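Local coordinates for protein CrmK (Actinoalloteichus sp. WH1-2216-6, PDB 5I1W) that probably catalyses the FAD-dependent oxidation, by molecular oxygen, of a bound hydroxymethyl-bipyridine alcohol, at residues C65-V70 / N448-D453; P371-E376 / Y404-T409. One frame throughout, in Å; residues are numbered along the deposited sequence.

Interaction 1. Residues C65-V70 / N448-D453; sequences CGEAFV and NYPDID. With FAD (flavin-adenine dinucleotide), chain E; 67L (6-(hydroxymethyl)[2,2'-bipyridin]-4-ol), chain F.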
# COMPACT_ATOMS: atom_id res chain seq x y z
N CYS A 65 3.16 -14.76 -7.03
CA CYS A 65 3.97 -15.71 -7.78
C CYS A 65 4.55 -15.06 -9.03
O CYS A 65 3.83 -14.42 -9.82
CB CYS A 65 3.18 -16.89 -8.21
SG CYS A 65 4.23 -18.25 -8.73
N GLY A 66 5.84 -15.29 -9.24
CA GLY A 66 6.53 -14.81 -10.44
C GLY A 66 6.08 -15.59 -11.67
O GLY A 66 6.17 -15.07 -12.78
N GLU A 67 5.57 -16.82 -11.48
CA GLU A 67 5.14 -17.64 -12.64
C GLU A 67 3.66 -18.02 -12.57
O GLU A 67 2.92 -17.54 -11.74
CB GLU A 67 6.02 -18.91 -12.72
CG GLU A 67 7.49 -18.67 -13.09
CD GLU A 67 7.76 -18.29 -14.59
OE1 GLU A 67 8.99 -18.22 -14.97
OE2 GLU A 67 6.77 -18.04 -15.38
N ALA A 68 3.25 -18.94 -13.45
CA ALA A 68 1.87 -19.36 -13.56
C ALA A 68 1.52 -20.56 -12.63
O ALA A 68 0.66 -21.36 -12.96
CB ALA A 68 1.60 -19.72 -15.03
N PHE A 69 2.12 -20.64 -11.47
CA PHE A 69 1.94 -21.79 -10.59
C PHE A 69 0.52 -21.93 -10.08
O PHE A 69 -0.03 -23.02 -10.05
CB PHE A 69 2.93 -21.72 -9.40
CG PHE A 69 4.39 -21.78 -9.81
CD1 PHE A 69 4.77 -22.09 -11.12
CD2 PHE A 69 5.38 -21.60 -8.87
CE1 PHE A 69 6.10 -22.14 -11.50
CE2 PHE A 69 6.73 -21.63 -9.24
CZ PHE A 69 7.07 -21.91 -10.56
N VAL A 70 -0.08 -20.83 -9.68
CA VAL A 70 -1.44 -20.78 -9.25
C VAL A 70 -2.39 -20.69 -10.44
O VAL A 70 -3.45 -21.30 -10.40
CB VAL A 70 -1.71 -19.53 -8.35
CG1 VAL A 70 -3.17 -19.49 -7.96
CG2 VAL A 70 -0.85 -19.59 -7.10
N ASN A 448 11.50 -18.45 -4.53
CA ASN A 448 10.47 -17.38 -4.55
C ASN A 448 10.64 -16.33 -5.68
O ASN A 448 9.79 -15.50 -5.87
CB ASN A 448 10.45 -16.70 -3.21
CG ASN A 448 9.55 -17.40 -2.22
OD1 ASN A 448 8.60 -18.02 -2.60
ND2 ASN A 448 9.83 -17.24 -0.95
N TYR A 449 11.72 -16.40 -6.43
CA TYR A 449 11.86 -15.68 -7.72
C TYR A 449 11.92 -16.71 -8.89
O TYR A 449 12.89 -16.76 -9.63
CB TYR A 449 13.14 -14.89 -7.72
CG TYR A 449 13.32 -13.82 -6.60
CD1 TYR A 449 12.25 -13.11 -6.07
CD2 TYR A 449 14.62 -13.47 -6.14
CE1 TYR A 449 12.44 -12.14 -5.08
CE2 TYR A 449 14.82 -12.48 -5.18
CZ TYR A 449 13.73 -11.82 -4.64
OH TYR A 449 13.91 -10.85 -3.64
N PRO A 450 10.89 -17.54 -9.06
CA PRO A 450 11.12 -18.69 -9.96
C PRO A 450 11.10 -18.25 -11.40
O PRO A 450 10.40 -17.29 -11.75
CB PRO A 450 9.92 -19.56 -9.72
CG PRO A 450 8.84 -18.59 -9.37
CD PRO A 450 9.49 -17.48 -8.62
N ASP A 451 11.80 -19.02 -12.21
CA ASP A 451 11.98 -18.73 -13.61
C ASP A 451 11.98 -20.03 -14.39
O ASP A 451 12.92 -20.81 -14.31
CB ASP A 451 13.31 -18.02 -13.75
CG ASP A 451 13.74 -17.82 -15.19
OD1 ASP A 451 12.92 -18.04 -16.15
OD2 ASP A 451 14.95 -17.47 -15.35
N ILE A 452 10.95 -20.27 -15.19
CA ILE A 452 10.84 -21.55 -15.90
C ILE A 452 11.81 -21.69 -17.06
O ILE A 452 12.00 -22.80 -17.54
CB ILE A 452 9.42 -21.83 -16.48
CG1 ILE A 452 9.06 -20.80 -17.60
CG2 ILE A 452 8.42 -21.91 -15.35
CD1 ILE A 452 7.68 -21.00 -18.24
N ASP A 453 12.45 -20.62 -17.49
CA ASP A 453 13.52 -20.78 -18.47
C ASP A 453 14.63 -21.66 -17.94
O ASP A 453 15.38 -22.18 -18.75
CB ASP A 453 14.14 -19.46 -18.92
CG ASP A 453 13.09 -18.43 -19.38
OD1 ASP A 453 12.10 -18.88 -19.99
OD2 ASP A 453 13.22 -17.18 -19.11
PA FAD E . 1.00 -16.65 -4.32
O1A FAD E . 1.17 -16.31 -5.78
O2A FAD E . -0.43 -16.63 -3.86
O5B FAD E . 1.68 -18.05 -4.06
C5B FAD E . 3.04 -18.39 -4.37
C4B FAD E . 3.15 -19.91 -4.40
O4B FAD E . 2.89 -20.41 -3.04
C3B FAD E . 2.11 -20.54 -5.31
O3B FAD E . 2.60 -21.74 -5.85
C2B FAD E . 0.98 -20.87 -4.34
O2B FAD E . 0.19 -21.96 -4.74
C1B FAD E . 1.72 -21.18 -3.06
N9A FAD E . 0.93 -20.78 -1.90
C8A FAD E . 0.43 -19.57 -1.59
N7A FAD E . -0.30 -19.70 -0.47
C5A FAD E . -0.19 -20.97 -0.03
C6A FAD E . -0.64 -21.74 1.13
N6A FAD E . -1.37 -21.13 2.04
N1A FAD E . -0.33 -23.04 1.24
C2A FAD E . 0.39 -23.62 0.27
N3A FAD E . 0.85 -22.95 -0.80
C4A FAD E . 0.59 -21.67 -0.97
N1 FAD E . 10.53 -12.47 -1.50
C2 FAD E . 11.45 -12.30 -0.50
O2 FAD E . 11.91 -13.30 0.08
N3 FAD E . 11.88 -11.08 -0.13
C4 FAD E . 11.41 -9.97 -0.71
O4 FAD E . 11.79 -8.85 -0.34
C4X FAD E . 10.42 -10.07 -1.77
N5 FAD E . 9.92 -8.98 -2.42
C5X FAD E . 8.86 -9.12 -3.25
C6 FAD E . 8.19 -8.00 -3.75
C7 FAD E . 7.09 -8.08 -4.60
C7M FAD E . 6.37 -6.81 -5.14
C8 FAD E . 6.66 -9.46 -4.97
C8M FAD E . 5.52 -9.64 -5.90
C9 FAD E . 7.33 -10.59 -4.52
C9A FAD E . 8.42 -10.47 -3.68
N10 FAD E . 9.09 -11.59 -3.16
C10 FAD E . 10.01 -11.42 -2.14
C1' FAD E . 8.88 -12.93 -3.66
C2' FAD E . 7.79 -13.58 -2.81
O2' FAD E . 8.36 -14.05 -1.58
C3' FAD E . 7.12 -14.70 -3.58
O3' FAD E . 6.48 -14.10 -4.71
C4' FAD E . 6.09 -15.49 -2.76
O4' FAD E . 6.06 -16.83 -3.30
C5' FAD E . 4.72 -14.82 -2.80
O5' FAD E . 3.85 -15.44 -1.84
P FAD E . 2.30 -15.19 -2.10
O1P FAD E . 2.10 -13.74 -2.27
O2P FAD E . 1.47 -15.96 -1.11
O3P FAD E . 1.97 -15.58 -3.62
CAC 67L F . 7.81 -9.87 -8.18
CAB 67L F . 7.19 -11.07 -8.56
CAA 67L F . 7.74 -12.30 -8.20
CAF 67L F . 8.93 -12.31 -7.46
NAE 67L F . 9.57 -11.07 -7.09
CAD 67L F . 9.00 -9.89 -7.45
CAG 67L F . 9.63 -8.71 -7.06
NAL 67L F . 10.71 -8.81 -6.23
CAH 67L F . 9.17 -7.47 -7.49
CAI 67L F . 9.85 -6.36 -7.06
OAM 67L F . 9.39 -5.19 -7.51
CAJ 67L F . 10.97 -6.46 -6.20
CAK 67L F . 11.38 -7.73 -5.78
CAN 67L F . 12.48 -7.92 -4.92
OAO 67L F . 12.11 -8.76 -3.80
O HOH W 1 7.33 -15.87 -6.85
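G66, E67 and F69 of the FAD-binding region press on P450 and I452 of the berberine-bridge-type C-terminal region, beside flavin and ligand. N448 begins this second segment: its OD1 accepts from the FAD ribityl hydroxyl O4', and its O takes a water that also accepts from G66 N and contacts FAD O3'. Y449 turns its side chain to the active site, where its OH lies 2.8 Å from OAO of the bipyridine alcohol and is also bonded to Y138. P450 turns its ring toward 65-70. Its CG sits 3.7 Å from F69 CE2 and meets that ring obliquely, while its O lies 3.5 Å from E67 CG. D451 folds its OD1 back onto D453 N at 2.9 Å, making an Asx turn that leads into the 3-10 segment. At I452 comes the direct polar link: I452 N donates to E67 OE1 at 2.8 Å, nearly straight (163°) but from above the carboxylate plane. The E67 chain is bent at chi2 (-74°), which brings its carboxylate round to this amide, next to both I452 branches. E67 OE1 and D451 OD1 are 4.1 Å apart, like charges, yet both form salt bridges with K341. That lysine is likely to offset their repulsion and to favour the ionised form of both acids, so the loops are joined by a shared cation as well as by the amide bond.

Interaction 2. Residues P371-E376 / Y404-T409; sequences PSAAME and YMVAWT. With 67L (6-(hydroxymethyl)[2,2'-bipyridin]-4-ol), chain F.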
# COMPACT_ATOMS: atom_id res chain seq x y z
N PRO A 371 11.73 1.68 -18.56
CA PRO A 371 12.26 2.26 -17.33
C PRO A 371 12.11 1.34 -16.11
O PRO A 371 12.84 1.51 -15.13
CB PRO A 371 11.45 3.56 -17.16
CG PRO A 371 10.95 3.87 -18.54
CD PRO A 371 10.65 2.52 -19.14
N SER A 372 11.22 0.33 -16.18
CA SER A 372 11.19 -0.67 -15.10
C SER A 372 11.85 -1.99 -15.52
O SER A 372 11.32 -3.06 -15.28
CB SER A 372 9.76 -0.87 -14.64
OG SER A 372 8.94 -0.42 -15.68
N ALA A 373 13.00 -1.88 -16.19
CA ALA A 373 13.91 -2.99 -16.39
C ALA A 373 15.14 -2.77 -15.53
O ALA A 373 15.73 -1.68 -15.54
CB ALA A 373 14.32 -3.09 -17.84
N ALA A 374 15.54 -3.80 -14.78
CA ALA A 374 16.61 -3.65 -13.82
C ALA A 374 17.27 -4.95 -13.48
O ALA A 374 16.61 -5.99 -13.50
CB ALA A 374 16.07 -3.04 -12.56
N MET A 375 18.57 -4.91 -13.16
CA MET A 375 19.12 -5.90 -12.25
C MET A 375 19.51 -5.22 -10.95
O MET A 375 19.86 -4.05 -10.94
CB MET A 375 20.24 -6.72 -12.84
CG MET A 375 21.49 -5.98 -13.26
SD MET A 375 22.56 -7.16 -14.10
CE MET A 375 23.11 -8.15 -12.69
N GLU A 376 19.44 -6.00 -9.87
CA GLU A 376 19.62 -5.50 -8.53
C GLU A 376 20.62 -6.35 -7.78
O GLU A 376 20.57 -7.56 -7.83
CB GLU A 376 18.33 -5.59 -7.75
CG GLU A 376 17.12 -4.83 -8.26
CD GLU A 376 16.01 -4.79 -7.17
OE1 GLU A 376 15.96 -5.72 -6.31
OE2 GLU A 376 15.20 -3.83 -7.16
N TYR A 404 16.63 -9.99 -11.32
CA TYR A 404 16.45 -9.36 -12.64
C TYR A 404 14.97 -9.25 -12.82
O TYR A 404 14.20 -10.13 -12.36
CB TYR A 404 16.97 -10.22 -13.72
CG TYR A 404 18.43 -10.53 -13.67
CD1 TYR A 404 18.99 -11.32 -12.66
CD2 TYR A 404 19.26 -10.06 -14.68
CE1 TYR A 404 20.33 -11.61 -12.65
CE2 TYR A 404 20.59 -10.36 -14.67
CZ TYR A 404 21.11 -11.11 -13.66
OH TYR A 404 22.44 -11.34 -13.71
N MET A 405 14.55 -8.15 -13.42
CA MET A 405 13.13 -7.89 -13.63
C MET A 405 12.87 -6.95 -14.79
O MET A 405 13.58 -5.97 -14.95
CB MET A 405 12.43 -7.31 -12.40
CG MET A 405 10.96 -7.03 -12.68
SD MET A 405 9.80 -7.06 -11.30
CE MET A 405 10.07 -5.47 -10.54
N VAL A 406 11.85 -7.29 -15.58
CA VAL A 406 11.17 -6.37 -16.50
C VAL A 406 9.68 -6.40 -16.20
O VAL A 406 9.12 -7.43 -15.89
CB VAL A 406 11.43 -6.69 -17.97
CG1 VAL A 406 12.83 -6.32 -18.33
CG2 VAL A 406 11.26 -8.17 -18.27
N ALA A 407 9.10 -5.22 -16.25
CA ALA A 407 7.69 -4.98 -15.98
C ALA A 407 7.18 -4.10 -17.09
O ALA A 407 7.84 -3.14 -17.47
CB ALA A 407 7.53 -4.29 -14.65
N TRP A 408 6.03 -4.44 -17.65
CA TRP A 408 5.46 -3.61 -18.73
C TRP A 408 3.94 -3.77 -18.69
O TRP A 408 3.42 -4.59 -17.89
CB TRP A 408 6.05 -4.01 -20.10
CG TRP A 408 5.65 -5.42 -20.60
CD1 TRP A 408 4.69 -5.73 -21.52
CD2 TRP A 408 6.19 -6.66 -20.17
NE1 TRP A 408 4.64 -7.08 -21.72
CE2 TRP A 408 5.56 -7.68 -20.90
CE3 TRP A 408 7.20 -7.02 -19.29
CZ2 TRP A 408 5.87 -9.01 -20.72
CZ3 TRP A 408 7.51 -8.33 -19.12
CH2 TRP A 408 6.83 -9.32 -19.81
N THR A 409 3.23 -3.05 -19.57
CA THR A 409 1.76 -3.10 -19.57
C THR A 409 1.12 -3.60 -20.85
O THR A 409 -0.02 -4.11 -20.83
CB THR A 409 1.17 -1.74 -19.28
OG1 THR A 409 1.72 -0.82 -20.19
CG2 THR A 409 1.51 -1.28 -17.88
CAC 67L F . 7.81 -9.87 -8.18
CAB 67L F . 7.19 -11.07 -8.56
CAA 67L F . 7.74 -12.30 -8.20
CAF 67L F . 8.93 -12.31 -7.46
NAE 67L F . 9.57 -11.07 -7.09
CAD 67L F . 9.00 -9.89 -7.45
CAG 67L F . 9.63 -8.71 -7.06
NAL 67L F . 10.71 -8.81 -6.23
CAH 67L F . 9.17 -7.47 -7.49
CAI 67L F . 9.85 -6.36 -7.06
OAM 67L F . 9.39 -5.19 -7.51
CAJ 67L F . 10.97 -6.46 -6.20
CAK 67L F . 11.38 -7.73 -5.78
CAN 67L F . 12.48 -7.92 -4.92
OAO 67L F . 12.11 -8.76 -3.80
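A374 pairs with M405 in two neighbouring antiparallel strands, 373-379 and 400-408, of the large antiparallel sheet, one face of which meets the bound bipyridine through M405; their short segments run at 160° to each other. The backbone bonds come first. A374 and M405 form a hydrogen-bonded pair, A374 N to M405 O at 2.9 Å and M405 N to A374 O at 3.0 Å, each donor lying nearly along the C=O axis. Toward S372 the ladder slackens: A407 N reaches S372 O at 3.2 Å with a bent N-H angle of 135°, and the bond from S372 OG to A407 O is weak.

Aromatic and sulfur contacts gather at the next pair, M375 with Y404. The two side chains lie alongside each other and point the same way. M375 CB lies over one face of the Y404 ring, offset toward the rim, in a CH-pi contact; with CG set between the backbone N and the carbonyl carbon, the chain continues along the ring. Farther out SD approaches the ring obliquely, a Met-aromatic contact, and CE ends 3.4 Å from Y404 OH. Helix 414-428 packs on this side of the sheet, its Y425 meeting Y404 edge-to-face and its I428 touching both side chains. With an alanine here instead of Y404, the M375 thioether would probably be set free to turn and Y425 would lose its edge-to-face partner.

Apolar contact continues along the same face, where A373 CB meets V406 CG1 at 3.6 Å and W420 of the helix touches both. M405 points to the other face, toward the active site. Its chain bends at chi3 (79°), and the terminal methyl CE comes within 3.1 Å of the bipyridine hydroxyl oxygen OAM.

Overall arrangement
From the N terminus, the chain first passes 65-70 in the loop after strand 57-60, within the FAD-binding region. It then builds the large antiparallel sheet, where 371-376 and 404-409 close a short loop of 27 residues. Only later, past strand 442-444, does 448-453 return to 65-70 and close a loop of 377 residues, so interaction 2 is nested inside interaction 1. The long closure ties the C-terminal region to the FAD-binding region, and the short one joins two strands of one sheet. Their centres are about 16 Å apart and their nearest atoms about 6 Å, so the two contacts do not touch; the bipyridine ligand contacts both, and strand 339-347 bridges them, its K341 and K343 bonding to each.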